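Local coordinates for protein RmpD (Hexulose-6-phosphate synthase) (PDB 3EXR) that is a TIM-barrel protein of the orotidine 5'-phosphate decarboxylase/HUMPS family, at residues Val179-Phe193 and Ala209-Gly221. Sequence-based numbering, arbitrary orientation.
Sequences VDTLKLFEGVDVFTF and ARAFKDEIKRIWG
L182 CD1 meets both F212 and E215: it lies over one face of the F212 ring as a CH-pi contact, 4.0 Å from the centroid and 16° off the normal, and also touches E215 CG. L182 CD2 touches the F212 rim at CE2 and sits over the centre of one face of the F193 ring, with V190 CG1 on the opposite face, so that ring is sandwiched within its own segment. F193 CZ reaches W220 CH2 at 3.4 Å, the planes oblique at 55°. I219 CD1 packs on the backbone of L182 and K183.

Among polar contacts, W220 NE1 donates to V188 O (3.0 Å), which lies near the indole plane although the donor stands above the carbonyl plane. Water 1 bridges the segments: it donates to V179 O and to E215 OE2 (2.7 Å), and accepts from K183 N and NZ. With CG anti to the backbone N (chi1 178°) and a bend at chi2, E215 packs CG on L182 while its carboxylate turns to the water and R218. That salt bridge is side-on, R218 NE to E215 OE1 (3.0 Å) and NH2 to OE2, both oxygens met from above the carboxylate plane, which should fix its rotation.

In the TIM barrel, the contact packs final helix 205-220 against 3-10 segment 183-185 and F193 of last strand 192-195; F212 also touches L8 of strand 7-12, while V188 packs on helix 155-167.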
ATOM      1  N   VAL A 179     -21.465 -17.863  -6.100  1.00 19.80           N
ATOM      2  CA  VAL A 179     -21.593 -19.266  -6.479  1.00 20.64           C
ATOM      3  C   VAL A 179     -22.206 -19.392  -7.890  1.00 21.88           C
ATOM      4  O   VAL A 179     -21.776 -20.224  -8.691  1.00 22.12           O
ATOM      5  CB  VAL A 179     -22.310 -20.095  -5.341  1.00 20.54           C
ATOM      6  CG1 VAL A 179     -23.744 -19.634  -5.111  1.00 20.82           C
ATOM      7  CG2 VAL A 179     -22.199 -21.596  -5.585  1.00 20.27           C
ATOM      8  N   ASP A 180     -23.161 -18.532  -8.211  1.00 23.30           N
ATOM      9  CA  ASP A 180     -23.767 -18.530  -9.536  1.00 24.81           C
ATOM     10  C   ASP A 180     -22.850 -18.029 -10.659  1.00 24.38           C
ATOM     11  O   ASP A 180     -23.050 -18.389 -11.813  1.00 25.18           O
ATOM     12  CB  ASP A 180     -25.089 -17.739  -9.515  1.00 26.14           C
ATOM     13  CG  ASP A 180     -26.085 -18.296  -8.506  1.00 29.67           C
ATOM     14  OD1 ASP A 180     -26.155 -19.535  -8.355  1.00 33.53           O
ATOM     15  OD2 ASP A 180     -26.813 -17.535  -7.818  1.00 34.50           O
ATOM     16  N   THR A 181     -21.831 -17.227 -10.347  1.00 24.18           N
ATOM     17  CA  THR A 181     -20.930 -16.712 -11.413  1.00 23.52           C
ATOM     18  C   THR A 181     -19.634 -17.475 -11.626  1.00 22.53           C
ATOM     19  O   THR A 181     -18.846 -17.124 -12.507  1.00 22.91           O
ATOM     20  CB  THR A 181     -20.573 -15.216 -11.233  1.00 23.56           C
ATOM     21  OG1 THR A 181     -19.603 -15.046 -10.184  1.00 24.52           O
ATOM     22  CG2 THR A 181     -21.799 -14.394 -10.905  1.00 24.05           C
ATOM     23  N   LEU A 182     -19.370 -18.488 -10.819  1.00 20.44           N
ATOM     24  CA  LEU A 182     -18.181 -19.270 -11.044  1.00 19.41           C
ATOM     25  C   LEU A 182     -18.193 -19.875 -12.452  1.00 17.94           C
ATOM     26  O   LEU A 182     -17.173 -19.868 -13.104  1.00 17.96           O
ATOM     27  CB  LEU A 182     -18.001 -20.345  -9.988  1.00 19.43           C
ATOM     28  CG  LEU A 182     -17.525 -19.849  -8.631  1.00 20.70           C
ATOM     29  CD1 LEU A 182     -17.782 -20.914  -7.592  1.00 22.18           C
ATOM     30  CD2 LEU A 182     -16.035 -19.462  -8.665  1.00 22.36           C
ATOM     31  N   LYS A 183     -19.351 -20.340 -12.924  1.00 17.54           N
ATOM     32  CA  LYS A 183     -19.446 -20.953 -14.255  1.00 17.12           C
ATOM     33  C   LYS A 183     -18.899 -20.065 -15.400  1.00 16.44           C
ATOM     34  O   LYS A 183     -18.465 -20.578 -16.420  1.00 15.68           O
ATOM     35  CB  LYS A 183     -20.883 -21.454 -14.545  1.00 17.67           C
ATOM     36  CG  LYS A 183     -21.946 -20.390 -14.716  1.00 20.22           C
ATOM     37  CD  LYS A 183     -23.298 -20.999 -15.085  1.00 23.32           C
ATOM     38  CE  LYS A 183     -23.902 -21.826 -13.945  1.00 25.10           C
ATOM     39  NZ  LYS A 183     -24.110 -21.067 -12.684  1.00 25.76           N
ATOM     40  N   LEU A 184     -18.872 -18.744 -15.210  1.00 16.80           N
ATOM     41  CA  LEU A 184     -18.234 -17.823 -16.181  1.00 18.23           C
ATOM     42  C   LEU A 184     -16.794 -18.196 -16.480  1.00 17.04           C
ATOM     43  O   LEU A 184     -16.278 -17.922 -17.569  1.00 17.20           O
ATOM     44  CB  LEU A 184     -18.181 -16.389 -15.631  1.00 18.96           C
ATOM     45  CG  LEU A 184     -19.471 -15.728 -15.200  1.00 22.42           C
ATOM     46  CD1 LEU A 184     -19.171 -14.351 -14.577  1.00 23.02           C
ATOM     47  CD2 LEU A 184     -20.393 -15.642 -16.380  1.00 24.70           C
ATOM     48  N   PHE A 185     -16.137 -18.760 -15.477  1.00 15.15           N
ATOM     49  CA  PHE A 185     -14.726 -19.076 -15.532  1.00 14.45           C
ATOM     50  C   PHE A 185     -14.428 -20.488 -16.015  1.00 14.18           C
ATOM     51  O   PHE A 185     -13.283 -20.920 -15.974  1.00 14.12           O
ATOM     52  CB  PHE A 185     -14.112 -18.888 -14.152  1.00 14.13           C
ATOM     53  CG  PHE A 185     -14.043 -17.435 -13.710  1.00 14.19           C
ATOM     54  CD1 PHE A 185     -12.975 -16.635 -14.079  1.00 14.87           C
ATOM     55  CD2 PHE A 185     -15.056 -16.887 -12.930  1.00 14.85           C
ATOM     56  CE1 PHE A 185     -12.911 -15.289 -13.634  1.00 15.03           C
ATOM     57  CE2 PHE A 185     -15.007 -15.565 -12.509  1.00 15.59           C
ATOM     58  CZ  PHE A 185     -13.942 -14.762 -12.874  1.00 14.95           C
ATOM     59  N   GLU A 186     -15.447 -21.196 -16.487  1.00 13.99           N
ATOM     60  CA  GLU A 186     -15.268 -22.555 -16.972  1.00 14.88           C
ATOM     61  C   GLU A 186     -14.138 -22.597 -18.002  1.00 15.06           C
ATOM     62  O   GLU A 186     -14.063 -21.753 -18.894  1.00 15.92           O
ATOM     63  CB  GLU A 186     -16.583 -23.096 -17.555  1.00 14.51           C
ATOM     64  CG  GLU A 186     -16.716 -24.637 -17.574  1.00 15.51           C
ATOM     65  CD  GLU A 186     -15.789 -25.346 -18.572  1.00 15.54           C
ATOM     66  OE1 GLU A 186     -15.622 -24.821 -19.684  1.00 16.73           O
ATOM     67  OE2 GLU A 186     -15.197 -26.405 -18.238  1.00 15.32           O
ATOM     68  N   GLY A 187     -13.248 -23.565 -17.849  1.00 14.71           N
ATOM     69  CA  GLY A 187     -12.098 -23.684 -18.730  1.00 15.25           C
ATOM     70  C   GLY A 187     -10.946 -22.720 -18.477  1.00 15.07           C
ATOM     71  O   GLY A 187      -9.954 -22.742 -19.216  1.00 16.02           O
ATOM     72  N   VAL A 188     -11.064 -21.874 -17.454  1.00 14.23           N
ATOM     73  CA  VAL A 188      -9.974 -20.955 -17.077  1.00 13.13           C
ATOM     74  C   VAL A 188      -9.311 -21.506 -15.811  1.00 12.39           C
ATOM     75  O   VAL A 188      -9.986 -21.746 -14.826  1.00 11.83           O
ATOM     76  CB  VAL A 188     -10.495 -19.494 -16.847  1.00 13.21           C
ATOM     77  CG1 VAL A 188      -9.355 -18.504 -16.582  1.00 13.96           C
ATOM     78  CG2 VAL A 188     -11.311 -19.027 -18.053  1.00 13.50           C
ATOM     79  N   ASP A 189      -8.006 -21.733 -15.878  1.00 12.99           N
ATOM     80  CA  ASP A 189      -7.209 -22.351 -14.817  1.00 13.47           C
ATOM     81  C   ASP A 189      -6.886 -21.353 -13.679  1.00 13.23           C
ATOM     82  O   ASP A 189      -5.731 -21.084 -13.368  1.00 13.72           O
ATOM     83  CB  ASP A 189      -5.922 -22.895 -15.456  1.00 14.47           C
ATOM     84  CG  ASP A 189      -5.083 -23.721 -14.510  1.00 17.43           C
ATOM     85  OD1 ASP A 189      -5.652 -24.462 -13.687  1.00 20.65           O
ATOM     86  OD2 ASP A 189      -3.827 -23.681 -14.571  1.00 20.43           O
ATOM     87  N   VAL A 190      -7.939 -20.824 -13.083  1.00 12.32           N
ATOM     88  CA  VAL A 190      -7.834 -19.856 -11.978  1.00 11.07           C
ATOM     89  C   VAL A 190      -7.180 -20.553 -10.788  1.00 11.01           C
ATOM     90  O   VAL A 190      -7.582 -21.654 -10.409  1.00 10.73           O
ATOM     91  CB  VAL A 190      -9.233 -19.320 -11.561  1.00 11.24           C
ATOM     92  CG1 VAL A 190      -9.163 -18.490 -10.276  1.00 10.87           C
ATOM     93  CG2 VAL A 190      -9.870 -18.519 -12.689  1.00 11.54           C
ATOM     94  N   PHE A 191      -6.202 -19.893 -10.168  1.00  9.78           N
ATOM     95  CA  PHE A 191      -5.482 -20.469  -9.021  1.00  9.44           C
ATOM     96  C   PHE A 191      -6.264 -20.325  -7.720  1.00  9.86           C
ATOM     97  O   PHE A 191      -6.355 -21.265  -6.945  1.00  9.26           O
ATOM     98  CB  PHE A 191      -4.087 -19.828  -8.895  1.00  9.31           C
ATOM     99  CG  PHE A 191      -3.353 -20.185  -7.620  1.00  9.37           C
ATOM    100  CD1 PHE A 191      -2.934 -21.491  -7.377  1.00 10.59           C
ATOM    101  CD2 PHE A 191      -3.045 -19.205  -6.689  1.00  8.65           C
ATOM    102  CE1 PHE A 191      -2.260 -21.822  -6.230  1.00 10.60           C
ATOM    103  CE2 PHE A 191      -2.341 -19.544  -5.524  1.00 10.66           C
ATOM    104  CZ  PHE A 191      -1.957 -20.853  -5.303  1.00 11.62           C
ATOM    105  N   THR A 192      -6.815 -19.129  -7.509  1.00  9.66           N
ATOM    106  CA  THR A 192      -7.583 -18.791  -6.330  1.00  9.88           C
ATOM    107  C   THR A 192      -8.696 -17.826  -6.660  1.00  9.33           C
ATOM    108  O   THR A 192      -8.476 -16.870  -7.421  1.00  9.64           O
ATOM    109  CB  THR A 192      -6.675 -18.125  -5.268  1.00  9.87           C
ATOM    110  OG1 THR A 192      -5.654 -19.037  -4.844  1.00 10.02           O
ATOM    111  CG2 THR A 192      -7.486 -17.743  -4.020  1.00 11.09           C
ATOM    112  N   PHE A 193      -9.875 -18.068  -6.080  1.00  8.92           N
ATOM    113  CA  PHE A 193     -10.996 -17.116  -6.128  1.00  9.28           C
ATOM    114  C   PHE A 193     -11.043 -16.389  -4.768  1.00  9.19           C
ATOM    115  O   PHE A 193     -11.145 -17.041  -3.730  1.00  9.10           O
ATOM    116  CB  PHE A 193     -12.319 -17.835  -6.372  1.00  9.22           C
ATOM    117  CG  PHE A 193     -12.454 -18.359  -7.782  1.00 10.36           C
ATOM    118  CD1 PHE A 193     -12.840 -17.510  -8.819  1.00 11.82           C
ATOM    119  CD2 PHE A 193     -12.153 -19.678  -8.076  1.00 11.26           C
ATOM    120  CE1 PHE A 193     -12.943 -18.003 -10.139  1.00 12.20           C
ATOM    121  CE2 PHE A 193     -12.265 -20.163  -9.383  1.00 12.45           C
ATOM    122  CZ  PHE A 193     -12.655 -19.325 -10.401  1.00 12.44           C
ATOM    123  N   ALA A 209     -19.746 -20.211   2.183  1.00 12.03           N
ATOM    124  CA  ALA A 209     -18.377 -20.584   1.846  1.00 11.93           C
ATOM    125  C   ALA A 209     -18.320 -22.008   1.305  1.00 12.37           C
ATOM    126  O   ALA A 209     -17.709 -22.255   0.261  1.00 12.37           O
ATOM    127  CB  ALA A 209     -17.434 -20.422   3.061  1.00 10.73           C
ATOM    128  N   ARG A 210     -18.983 -22.943   1.995  1.00 11.98           N
ATOM    129  CA  ARG A 210     -18.985 -24.324   1.518  1.00 12.47           C
ATOM    130  C   ARG A 210     -19.667 -24.468   0.156  1.00 12.71           C
ATOM    131  O   ARG A 210     -19.217 -25.273  -0.655  1.00 13.42           O
ATOM    132  CB  ARG A 210     -19.635 -25.249   2.539  1.00 12.42           C
ATOM    133  CG  ARG A 210     -19.441 -26.695   2.205  1.00 13.59           C
ATOM    134  CD  ARG A 210     -20.189 -27.580   3.172  1.00 14.65           C
ATOM    135  NE  ARG A 210     -19.543 -27.499   4.477  1.00 15.08           N
ATOM    136  CZ  ARG A 210     -20.044 -28.018   5.595  1.00 17.11           C
ATOM    137  NH1 ARG A 210     -21.180 -28.699   5.564  1.00 15.08           N
ATOM    138  NH2 ARG A 210     -19.404 -27.888   6.730  1.00 17.65           N
ATOM    139  N   ALA A 211     -20.751 -23.726  -0.086  1.00 13.11           N
ATOM    140  CA  ALA A 211     -21.463 -23.813  -1.378  1.00 13.63           C
ATOM    141  C   ALA A 211     -20.567 -23.319  -2.510  1.00 14.17           C
ATOM    142  O   ALA A 211     -20.567 -23.877  -3.599  1.00 14.37           O
ATOM    143  CB  ALA A 211     -22.729 -23.028  -1.339  1.00 13.79           C
ATOM    144  N   PHE A 212     -19.768 -22.288  -2.219  1.00 14.04           N
ATOM    145  CA  PHE A 212     -18.860 -21.716  -3.193  1.00 14.21           C
ATOM    146  C   PHE A 212     -17.793 -22.767  -3.541  1.00 14.57           C
ATOM    147  O   PHE A 212     -17.529 -23.028  -4.721  1.00 14.78           O
ATOM    148  CB  PHE A 212     -18.234 -20.449  -2.585  1.00 14.12           C
ATOM    149  CG  PHE A 212     -17.556 -19.533  -3.573  1.00 14.36           C
ATOM    150  CD1 PHE A 212     -18.113 -18.300  -3.878  1.00 16.10           C
ATOM    151  CD2 PHE A 212     -16.316 -19.848  -4.095  1.00 15.36           C
ATOM    152  CE1 PHE A 212     -17.464 -17.428  -4.758  1.00 17.24           C
ATOM    153  CE2 PHE A 212     -15.666 -18.977  -4.978  1.00 16.45           C
ATOM    154  CZ  PHE A 212     -16.251 -17.761  -5.295  1.00 16.20           C
ATOM    155  N   LYS A 213     -17.231 -23.418  -2.517  1.00 14.62           N
ATOM    156  CA  LYS A 213     -16.215 -24.437  -2.735  1.00 15.27           C
ATOM    157  C   LYS A 213     -16.820 -25.684  -3.435  1.00 14.60           C
ATOM    158  O   LYS A 213     -16.139 -26.321  -4.271  1.00 14.83           O
ATOM    159  CB  LYS A 213     -15.504 -24.771  -1.407  1.00 15.16           C
ATOM    160  CG  LYS A 213     -14.354 -25.728  -1.522  1.00 18.38           C
ATOM    161  CD  LYS A 213     -13.070 -25.022  -1.945  1.00 20.55           C
ATOM    162  CE  LYS A 213     -12.065 -26.015  -2.491  1.00 20.92           C
ATOM    163  NZ  LYS A 213     -10.869 -25.336  -3.066  1.00 19.79           N
ATOM    164  N   ASP A 214     -18.087 -26.012  -3.128  1.00 14.15           N
ATOM    165  CA  ASP A 214     -18.786 -27.123  -3.786  1.00 14.34           C
ATOM    166  C   ASP A 214     -18.850 -26.878  -5.312  1.00 13.86           C
ATOM    167  O   ASP A 214     -18.678 -27.795  -6.121  1.00 13.95           O
ATOM    168  CB  ASP A 214     -20.226 -27.281  -3.256  1.00 14.41           C
ATOM    169  CG  ASP A 214     -20.320 -27.911  -1.879  1.00 16.98           C
ATOM    170  OD1 ASP A 214     -19.357 -28.522  -1.389  1.00 19.85           O
ATOM    171  OD2 ASP A 214     -21.406 -27.815  -1.251  1.00 19.73           O
ATOM    172  N   GLU A 215     -19.118 -25.640  -5.702  1.00 13.60           N
ATOM    173  CA  GLU A 215     -19.242 -25.282  -7.107  1.00 13.77           C
ATOM    174  C   GLU A 215     -17.880 -25.269  -7.809  1.00 13.88           C
ATOM    175  O   GLU A 215     -17.769 -25.672  -8.969  1.00 13.92           O
ATOM    176  CB  GLU A 215     -19.970 -23.946  -7.254  1.00 13.99           C
ATOM    177  CG  GLU A 215     -20.122 -23.461  -8.679  1.00 14.58           C
ATOM    178  CD  GLU A 215     -21.140 -24.274  -9.494  1.00 17.06           C
ATOM    179  OE1 GLU A 215     -21.618 -25.334  -9.009  1.00 18.50           O
ATOM    180  OE2 GLU A 215     -21.452 -23.845 -10.636  1.00 16.98           O
ATOM    181  N   ILE A 216     -16.846 -24.785  -7.116  1.00 13.38           N
ATOM    182  CA  ILE A 216     -15.478 -24.943  -7.606  1.00 13.25           C
ATOM    183  C   ILE A 216     -15.206 -26.433  -7.888  1.00 13.87           C
ATOM    184  O   ILE A 216     -14.718 -26.773  -8.940  1.00 13.76           O
ATOM    185  CB  ILE A 216     -14.438 -24.401  -6.594  1.00 12.77           C
ATOM    186  CG1 ILE A 216     -14.514 -22.875  -6.512  1.00 12.73           C
ATOM    187  CG2 ILE A 216     -13.045 -24.869  -6.975  1.00 12.95           C
ATOM    188  CD1 ILE A 216     -13.630 -22.284  -5.366  1.00 12.31           C
ATOM    189  N   LYS A 217     -15.559 -27.305  -6.944  1.00 14.39           N
ATOM    190  CA  LYS A 217     -15.390 -28.759  -7.121  1.00 15.44           C
ATOM    191  C   LYS A 217     -16.194 -29.292  -8.309  1.00 15.47           C
ATOM    192  O   LYS A 217     -15.717 -30.168  -9.048  1.00 15.94           O
ATOM    193  CB  LYS A 217     -15.796 -29.508  -5.850  1.00 16.64           C
ATOM    194  CG  LYS A 217     -15.409 -30.984  -5.823  1.00 19.71           C
ATOM    195  CD  LYS A 217     -15.397 -31.484  -4.386  1.00 25.85           C
ATOM    196  CE  LYS A 217     -15.471 -33.002  -4.290  1.00 29.24           C
ATOM    197  NZ  LYS A 217     -15.394 -33.424  -2.848  1.00 31.01           N
ATOM    198  N   ARG A 218     -17.421 -28.812  -8.496  1.00 14.84           N
ATOM    199  CA  ARG A 218     -18.215 -29.284  -9.656  1.00 15.12           C
ATOM    200  C   ARG A 218     -17.555 -28.934 -10.997  1.00 15.10           C
ATOM    201  O   ARG A 218     -17.496 -29.764 -11.926  1.00 14.88           O
ATOM    202  CB  ARG A 218     -19.623 -28.704  -9.616  1.00 14.69           C
ATOM    203  CG  ARG A 218     -20.602 -29.303 -10.647  1.00 16.84           C
ATOM    204  CD  ARG A 218     -21.902 -28.537 -10.753  1.00 17.24           C
ATOM    205  NE  ARG A 218     -21.773 -27.187 -11.313  1.00 17.93           N
ATOM    206  CZ  ARG A 218     -21.594 -26.908 -12.607  1.00 18.48           C
ATOM    207  NH1 ARG A 218     -21.494 -27.884 -13.523  1.00 17.93           N
ATOM    208  NH2 ARG A 218     -21.525 -25.640 -13.002  1.00 18.82           N
ATOM    209  N   ILE A 219     -17.084 -27.699 -11.114  1.00 14.97           N
ATOM    210  CA  ILE A 219     -16.564 -27.179 -12.381  1.00 14.52           C
ATOM    211  C   ILE A 219     -15.155 -27.676 -12.673  1.00 14.49           C
ATOM    212  O   ILE A 219     -14.875 -28.106 -13.783  1.00 14.97           O
ATOM    213  CB  ILE A 219     -16.598 -25.642 -12.413  1.00 14.55           C
ATOM    214  CG1 ILE A 219     -18.045 -25.144 -12.305  1.00 14.07           C
ATOM    215  CG2 ILE A 219     -15.888 -25.104 -13.651  1.00 14.83           C
ATOM    216  CD1 ILE A 219     -18.150 -23.647 -11.991  1.00 14.92           C
ATOM    217  N   TRP A 220     -14.273 -27.645 -11.683  1.00 14.23           N
ATOM    218  CA  TRP A 220     -12.874 -27.995 -11.880  1.00 14.42           C
ATOM    219  C   TRP A 220     -12.478 -29.386 -11.397  1.00 14.76           C
ATOM    220  O   TRP A 220     -11.366 -29.815 -11.676  1.00 15.49           O
ATOM    221  CB  TRP A 220     -11.953 -26.929 -11.213  1.00 13.79           C
ATOM    222  CG  TRP A 220     -11.890 -25.612 -11.950  1.00 13.71           C
ATOM    223  CD1 TRP A 220     -10.978 -25.248 -12.908  1.00 12.35           C
ATOM    224  CD2 TRP A 220     -12.756 -24.490 -11.782  1.00 12.39           C
ATOM    225  NE1 TRP A 220     -11.247 -23.975 -13.359  1.00 12.81           N
ATOM    226  CE2 TRP A 220     -12.346 -23.496 -12.695  1.00 11.85           C
ATOM    227  CE3 TRP A 220     -13.853 -24.222 -10.957  1.00 12.65           C
ATOM    228  CZ2 TRP A 220     -12.973 -22.256 -12.778  1.00 11.81           C
ATOM    229  CZ3 TRP A 220     -14.469 -22.983 -11.051  1.00 12.71           C
ATOM    230  CH2 TRP A 220     -14.051 -22.037 -11.974  1.00 13.63           C
ATOM    231  N   GLY A 221     -13.372 -30.087 -10.695  1.00 15.59           N
ATOM    232  CA  GLY A 221     -13.078 -31.432 -10.159  1.00 16.22           C
ATOM    233  C   GLY A 221     -12.938 -32.523 -11.204  1.00 17.21           C
ATOM    234  O   GLY A 221     -13.418 -32.343 -12.333  1.00 18.16           O
TER
HETATM  235  O   HOH W   1     -21.632 -21.212 -11.082  1.00 17.97           O